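Local coordinates for PF14_0633 protein (Plasmodium falciparum, PDB 3IGM), which probably acts as a sequence-specific transcription factor in the nucleus, gripping DNA through the AP2 domain modelled here as a domain-swapped dimer, at residues W13-A22 with R33-N41. Sequence-based numbering, arbitrary orientation.
With nucleotides of chain B; nucleotides of chain C.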
loop_
_atom_site.group_PDB
_atom_site.type_symbol
_atom_site.label_atom_id
_atom_site.label_comp_id
_atom_site.label_asym_id
_atom_site.label_seq_id
_atom_site.Cartn_x
_atom_site.Cartn_y
_atom_site.Cartn_z
ATOM N N TRP A 13 -3.855 11.825 3.884
ATOM C CA TRP A 13 -3.805 10.408 3.616
ATOM C C TRP A 13 -5.048 9.675 4.168
ATOM O O TRP A 13 -5.337 9.721 5.364
ATOM C CB TRP A 13 -2.522 9.834 4.217
ATOM C CG TRP A 13 -2.263 8.397 3.876
ATOM C CD1 TRP A 13 -2.335 7.326 4.730
ATOM C CD2 TRP A 13 -1.872 7.866 2.599
ATOM N NE1 TRP A 13 -2.017 6.169 4.066
ATOM C CE2 TRP A 13 -1.726 6.466 2.758
ATOM C CE3 TRP A 13 -1.632 8.436 1.336
ATOM C CZ2 TRP A 13 -1.351 5.626 1.703
ATOM C CZ3 TRP A 13 -1.262 7.602 0.286
ATOM C CH2 TRP A 13 -1.121 6.210 0.478
ATOM N N ASN A 14 -5.772 9.008 3.275
ATOM C CA ASN A 14 -6.896 8.144 3.634
ATOM C C ASN A 14 -6.364 6.716 3.735
ATOM O O ASN A 14 -5.991 6.114 2.730
ATOM C CB ASN A 14 -8.008 8.277 2.579
ATOM C CG ASN A 14 -9.269 7.511 2.940
ATOM O OD1 ASN A 14 -9.245 6.288 3.067
ATOM N ND2 ASN A 14 -10.394 8.230 3.065
ATOM N N LYS A 15 -6.306 6.185 4.953
ATOM C CA LYS A 15 -5.698 4.867 5.199
ATOM C C LYS A 15 -6.431 3.702 4.516
ATOM O O LYS A 15 -5.796 2.880 3.843
ATOM C CB LYS A 15 -5.497 4.620 6.704
ATOM C CG LYS A 15 -4.402 5.490 7.307
ATOM C CD LYS A 15 -4.322 5.376 8.819
ATOM C CE LYS A 15 -3.089 6.121 9.328
ATOM N NZ LYS A 15 -2.973 6.145 10.813
ATOM N N ARG A 16 -7.756 3.641 4.663
ATOM C CA ARG A 16 -8.550 2.622 3.952
ATOM C C ARG A 16 -8.275 2.602 2.441
ATOM O O ARG A 16 -8.092 1.528 1.859
ATOM C CB ARG A 16 -10.054 2.782 4.187
ATOM C CG ARG A 16 -10.853 1.657 3.512
ATOM C CD ARG A 16 -12.358 1.752 3.712
ATOM N NE ARG A 16 -13.040 2.779 2.911
ATOM C CZ ARG A 16 -12.959 2.913 1.584
ATOM N NH1 ARG A 16 -12.170 2.119 0.858
ATOM N NH2 ARG A 16 -13.653 3.873 0.979
ATOM N N MET A 17 -8.240 3.782 1.815
ATOM C CA MET A 17 -8.061 3.879 0.361
ATOM C C MET A 17 -6.604 3.742 -0.049
ATOM O O MET A 17 -6.300 3.440 -1.197
ATOM C CB MET A 17 -8.607 5.208 -0.166
ATOM C CG MET A 17 -10.097 5.423 0.076
ATOM S SD MET A 17 -10.647 7.058 -0.452
ATOM C CE MET A 17 -10.370 6.892 -2.219
ATOM N N CYS A 18 -5.695 3.974 0.892
ATOM C CA CYS A 18 -4.281 4.044 0.546
ATOM C C CYS A 18 -4.079 5.124 -0.542
ATOM O O CYS A 18 -3.472 4.881 -1.590
ATOM C CB CYS A 18 -3.787 2.664 0.096
ATOM S SG CYS A 18 -2.008 2.532 -0.100
ATOM N N ALA A 19 -4.610 6.318 -0.279
ATOM C CA ALA A 19 -4.573 7.441 -1.222
ATOM C C ALA A 19 -4.620 8.762 -0.469
ATOM O O ALA A 19 -5.181 8.842 0.641
ATOM C CB ALA A 19 -5.753 7.364 -2.190
ATOM N N TRP A 20 -4.028 9.787 -1.084
ATOM C CA TRP A 20 -4.167 11.169 -0.666
ATOM C C TRP A 20 -5.458 11.704 -1.245
ATOM O O TRP A 20 -5.711 11.539 -2.445
ATOM C CB TRP A 20 -3.023 12.032 -1.232
ATOM C CG TRP A 20 -1.651 11.575 -0.858
ATOM C CD1 TRP A 20 -0.799 10.829 -1.616
ATOM C CD2 TRP A 20 -0.974 11.838 0.378
ATOM N NE1 TRP A 20 0.375 10.607 -0.922
ATOM C CE2 TRP A 20 0.289 11.216 0.304
ATOM C CE3 TRP A 20 -1.318 12.540 1.545
ATOM C CZ2 TRP A 20 1.221 11.274 1.357
ATOM C CZ3 TRP A 20 -0.389 12.592 2.596
ATOM C CH2 TRP A 20 0.863 11.967 2.486
ATOM N N LEU A 21 -6.279 12.343 -0.415
ATOM C CA LEU A 21 -7.379 13.122 -0.955
ATOM C C LEU A 21 -7.121 14.602 -0.734
ATOM O O LEU A 21 -6.669 15.021 0.329
ATOM C CB LEU A 21 -8.757 12.714 -0.414
ATOM C CG LEU A 21 -9.239 11.269 -0.253
ATOM C CD1 LEU A 21 -10.759 11.220 -0.182
ATOM C CD2 LEU A 21 -8.722 10.290 -1.267
ATOM N N ALA A 22 -7.368 15.373 -1.780
ATOM C CA ALA A 22 -7.309 16.820 -1.723
ATOM C C ALA A 22 -8.740 17.296 -1.533
ATOM O O ALA A 22 -9.624 17.045 -2.377
ATOM C CB ALA A 22 -6.703 17.374 -3.025
ATOM N N ARG A 33 -10.818 15.155 -4.115
ATOM C CA ARG A 33 -10.236 14.502 -5.277
ATOM C C ARG A 33 -9.199 13.480 -4.801
ATOM O O ARG A 33 -8.326 13.793 -3.983
ATOM C CB ARG A 33 -9.622 15.538 -6.221
ATOM C CG ARG A 33 -8.815 14.978 -7.398
ATOM C CD ARG A 33 -9.663 14.540 -8.580
ATOM N NE ARG A 33 -10.422 15.632 -9.187
ATOM C CZ ARG A 33 -10.113 16.225 -10.341
ATOM N NH1 ARG A 33 -9.034 15.874 -11.039
ATOM N NH2 ARG A 33 -10.898 17.179 -10.806
ATOM N N THR A 34 -9.306 12.267 -5.330
ATOM C CA THR A 34 -8.485 11.154 -4.910
ATOM C C THR A 34 -7.199 10.985 -5.739
ATOM O O THR A 34 -7.236 10.982 -6.976
ATOM C CB THR A 34 -9.323 9.859 -4.960
ATOM O OG1 THR A 34 -10.389 9.950 -3.993
ATOM C CG2 THR A 34 -8.467 8.656 -4.661
ATOM N N PHE A 35 -6.076 10.818 -5.039
ATOM C CA PHE A 35 -4.771 10.600 -5.668
ATOM C C PHE A 35 -4.085 9.348 -5.114
ATOM O O PHE A 35 -3.424 9.399 -4.063
ATOM C CB PHE A 35 -3.871 11.826 -5.464
ATOM C CG PHE A 35 -4.355 13.061 -6.175
ATOM C CD1 PHE A 35 -3.903 13.359 -7.472
ATOM C CD2 PHE A 35 -5.257 13.920 -5.560
ATOM C CE1 PHE A 35 -4.342 14.495 -8.136
ATOM C CE2 PHE A 35 -5.708 15.068 -6.213
ATOM C CZ PHE A 35 -5.246 15.356 -7.510
ATOM N N HIS A 36 -4.259 8.227 -5.812
ATOM C CA HIS A 36 -3.567 6.981 -5.471
ATOM C C HIS A 36 -2.105 7.060 -5.900
ATOM O O HIS A 36 -1.796 7.678 -6.933
ATOM C CB HIS A 36 -4.212 5.789 -6.187
ATOM C CG HIS A 36 -5.550 5.410 -5.637
ATOM N ND1 HIS A 36 -5.697 4.637 -4.505
ATOM C CD2 HIS A 36 -6.802 5.710 -6.055
ATOM C CE1 HIS A 36 -6.982 4.467 -4.255
ATOM N NE2 HIS A 36 -7.674 5.104 -5.183
ATOM N N PRO A 37 -1.202 6.420 -5.129
ATOM C CA PRO A 37 0.160 6.295 -5.632
ATOM C C PRO A 37 0.139 5.801 -7.070
ATOM O O PRO A 37 -0.663 4.920 -7.437
ATOM C CB PRO A 37 0.782 5.248 -4.708
ATOM C CG PRO A 37 0.038 5.397 -3.418
ATOM C CD PRO A 37 -1.366 5.808 -3.796
ATOM N N LYS A 38 0.993 6.398 -7.886
ATOM C CA LYS A 38 1.126 6.030 -9.282
ATOM C C LYS A 38 1.414 4.535 -9.390
ATOM O O LYS A 38 2.223 3.998 -8.619
ATOM C CB LYS A 38 2.248 6.851 -9.932
ATOM C CG LYS A 38 2.258 8.340 -9.535
ATOM C CD LYS A 38 0.976 9.066 -9.959
ATOM C CE LYS A 38 0.999 10.534 -9.531
ATOM N NZ LYS A 38 -0.336 11.187 -9.725
ATOM N N HIS A 39 0.720 3.877 -10.321
ATOM C CA HIS A 39 0.870 2.441 -10.590
ATOM C C HIS A 39 0.646 1.557 -9.355
ATOM O O HIS A 39 1.264 0.491 -9.237
ATOM C CB HIS A 39 2.248 2.119 -11.208
ATOM C CG HIS A 39 2.669 3.056 -12.300
ATOM N ND1 HIS A 39 2.156 2.991 -13.578
ATOM C CD2 HIS A 39 3.565 4.073 -12.306
ATOM C CE1 HIS A 39 2.715 3.928 -14.323
ATOM N NE2 HIS A 39 3.573 4.601 -13.575
ATOM N N PHE A 40 -0.229 1.987 -8.441
ATOM C CA PHE A 40 -0.444 1.221 -7.213
ATOM C C PHE A 40 -0.939 -0.197 -7.495
ATOM O O PHE A 40 -0.410 -1.149 -6.933
ATOM C CB PHE A 40 -1.369 1.927 -6.213
ATOM C CG PHE A 40 -1.542 1.160 -4.921
ATOM C CD1 PHE A 40 -0.495 1.076 -3.999
ATOM C CD2 PHE A 40 -2.730 0.484 -4.644
ATOM C CE1 PHE A 40 -0.636 0.359 -2.815
ATOM C CE2 PHE A 40 -2.883 -0.237 -3.453
ATOM C CZ PHE A 40 -1.830 -0.306 -2.542
ATOM N N ASN A 41 -1.933 -0.326 -8.373
ATOM C CA ASN A 41 -2.483 -1.631 -8.737
ATOM C C ASN A 41 -1.420 -2.579 -9.295
ATOM O O ASN A 41 -1.253 -3.681 -8.774
ATOM C CB ASN A 41 -3.641 -1.470 -9.725
ATOM C CG ASN A 41 -4.755 -0.594 -9.180
ATOM O OD1 ASN A 41 -5.049 -0.601 -7.977
ATOM N ND2 ASN A 41 -5.380 0.175 -10.064
ATOM P P DG B 2 -10.465 4.987 -6.977
ATOM O OP1 DG B 2 -9.408 5.147 -8.005
ATOM O OP2 DG B 2 -10.117 4.944 -5.537
ATOM O "O5'" DG B 2 -11.524 6.162 -7.137
ATOM C "C5'" DG B 2 -12.079 6.512 -8.394
ATOM C "C4'" DG B 2 -13.087 7.612 -8.150
ATOM O "O4'" DG B 2 -14.112 7.133 -7.239
ATOM C "C3'" DG B 2 -12.501 8.874 -7.519
ATOM O "O3'" DG B 2 -13.096 10.012 -8.142
ATOM C "C2'" DG B 2 -12.861 8.776 -6.033
ATOM C "C1'" DG B 2 -14.101 7.881 -6.031
ATOM N N9 DG B 2 -14.133 6.956 -4.899
ATOM C C8 DG B 2 -13.065 6.314 -4.324
ATOM N N7 DG B 2 -13.389 5.544 -3.325
ATOM C C5 DG B 2 -14.767 5.685 -3.230
ATOM C C6 DG B 2 -15.669 5.095 -2.315
ATOM O O6 DG B 2 -15.396 4.305 -1.407
ATOM N N1 DG B 2 -16.987 5.485 -2.547
ATOM C C2 DG B 2 -17.380 6.367 -3.538
ATOM N N2 DG B 2 -18.686 6.651 -3.611
ATOM N N3 DG B 2 -16.540 6.944 -4.401
ATOM C C4 DG B 2 -15.245 6.558 -4.184
ATOM P P DA C 4 -7.804 7.692 8.370
ATOM O OP1 DA C 4 -6.685 7.313 9.255
ATOM O OP2 DA C 4 -7.750 7.353 6.931
ATOM O "O5'" DA C 4 -9.186 7.120 8.949
ATOM C "C5'" DA C 4 -9.759 7.694 10.150
ATOM C "C4'" DA C 4 -11.239 7.389 10.336
ATOM O "O4'" DA C 4 -12.079 8.381 9.695
ATOM C "C3'" DA C 4 -11.753 6.074 9.786
ATOM O "O3'" DA C 4 -12.813 5.674 10.643
ATOM C "C2'" DA C 4 -12.241 6.435 8.380
ATOM C "C1'" DA C 4 -12.827 7.822 8.620
ATOM N N9 DA C 4 -12.694 8.763 7.513
ATOM C C8 DA C 4 -11.532 9.040 6.833
ATOM N N7 DA C 4 -11.676 9.945 5.898
ATOM C C5 DA C 4 -13.012 10.309 5.959
ATOM C C6 DA C 4 -13.783 11.235 5.220
ATOM N N6 DA C 4 -13.284 11.990 4.227
ATOM N N1 DA C 4 -15.094 11.365 5.531
ATOM C C2 DA C 4 -15.598 10.603 6.526
ATOM N N3 DA C 4 -14.972 9.704 7.287
ATOM C C4 DA C 4 -13.663 9.596 6.961
ATOM P P DC B 3 -12.817 11.513 -7.668
ATOM O OP1 DC B 3 -13.132 12.407 -8.801
ATOM O OP2 DC B 3 -11.482 11.582 -7.019
ATOM O "O5'" DC B 3 -13.973 11.739 -6.584
ATOM C "C5'" DC B 3 -15.337 11.597 -6.988
ATOM C "C4'" DC B 3 -16.251 11.583 -5.779
ATOM O "O4'" DC B 3 -15.889 10.477 -4.925
ATOM C "C3'" DC B 3 -16.130 12.807 -4.876
ATOM O "O3'" DC B 3 -17.158 13.705 -5.256
ATOM C "C2'" DC B 3 -16.281 12.262 -3.449
ATOM C "C1'" DC B 3 -16.422 10.759 -3.650
ATOM N N1 DC B 3 -15.680 9.895 -2.699
ATOM C C2 DC B 3 -16.427 9.240 -1.701
ATOM O O2 DC B 3 -17.659 9.406 -1.637
ATOM N N3 DC B 3 -15.766 8.438 -0.839
ATOM C C4 DC B 3 -14.437 8.272 -0.929
ATOM N N4 DC B 3 -13.867 7.444 -0.037
ATOM C C5 DC B 3 -13.657 8.941 -1.934
ATOM C C6 DC B 3 -14.315 9.742 -2.789
HETATM O O HOH W 1 -3.690 3.310 -3.605
#
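Trp20 and Phe35 form a hydrogen-bonded antiparallel pair, with Phe35 N to Trp20 O at 2.7 Å, as do Ala22 and Arg33, joining the second and third strands of the AP2 sheet. Between them Leu21 and Thr34 lie side by side on the DNA-facing side. This is the tight part: Leu21 CD2 comes within 3.2 Å of Thr34 OG1, while the methyl of Met17 sits by Thr34 CG2 and by C8 and N7 of DG2 of chain B.

Past the strand end His36 takes over. With CG anti to its carbonyl carbon (chi1 -72°), its imidazole swings back under Ala19, whose CB lies over one face, 3.8 Å from the ring centroid in a CH-pi contact. In the ring plane a water links ND1 to Cys18 O, to which it donates. NE2 gives a nearly straight bond to OP2 of DG2, modelled very short at 2.5 Å.

On the other face the side chains stand wider apart: Ala22 CB is 4.1 Å from Phe35 CE2, and the second subunit packs over them, its Phe54 on Ala22 and Ala51 on Phe35. Cys18 SG meets the Phe40 ring obliquely and forms a disulfide with Cys18 of that subunit. The solvent side is at Arg33, whose chain, bent at chi2 and chi3, turns past the phosphate of DC3 of chain B.

Backbone and side chain thus share the phosphate work, since Thr34 N donates to OP2 of DC3; the imidazole, tied by ND1 to a water and by NE2 to a phosphate, is probably polarised and may carry positive charge.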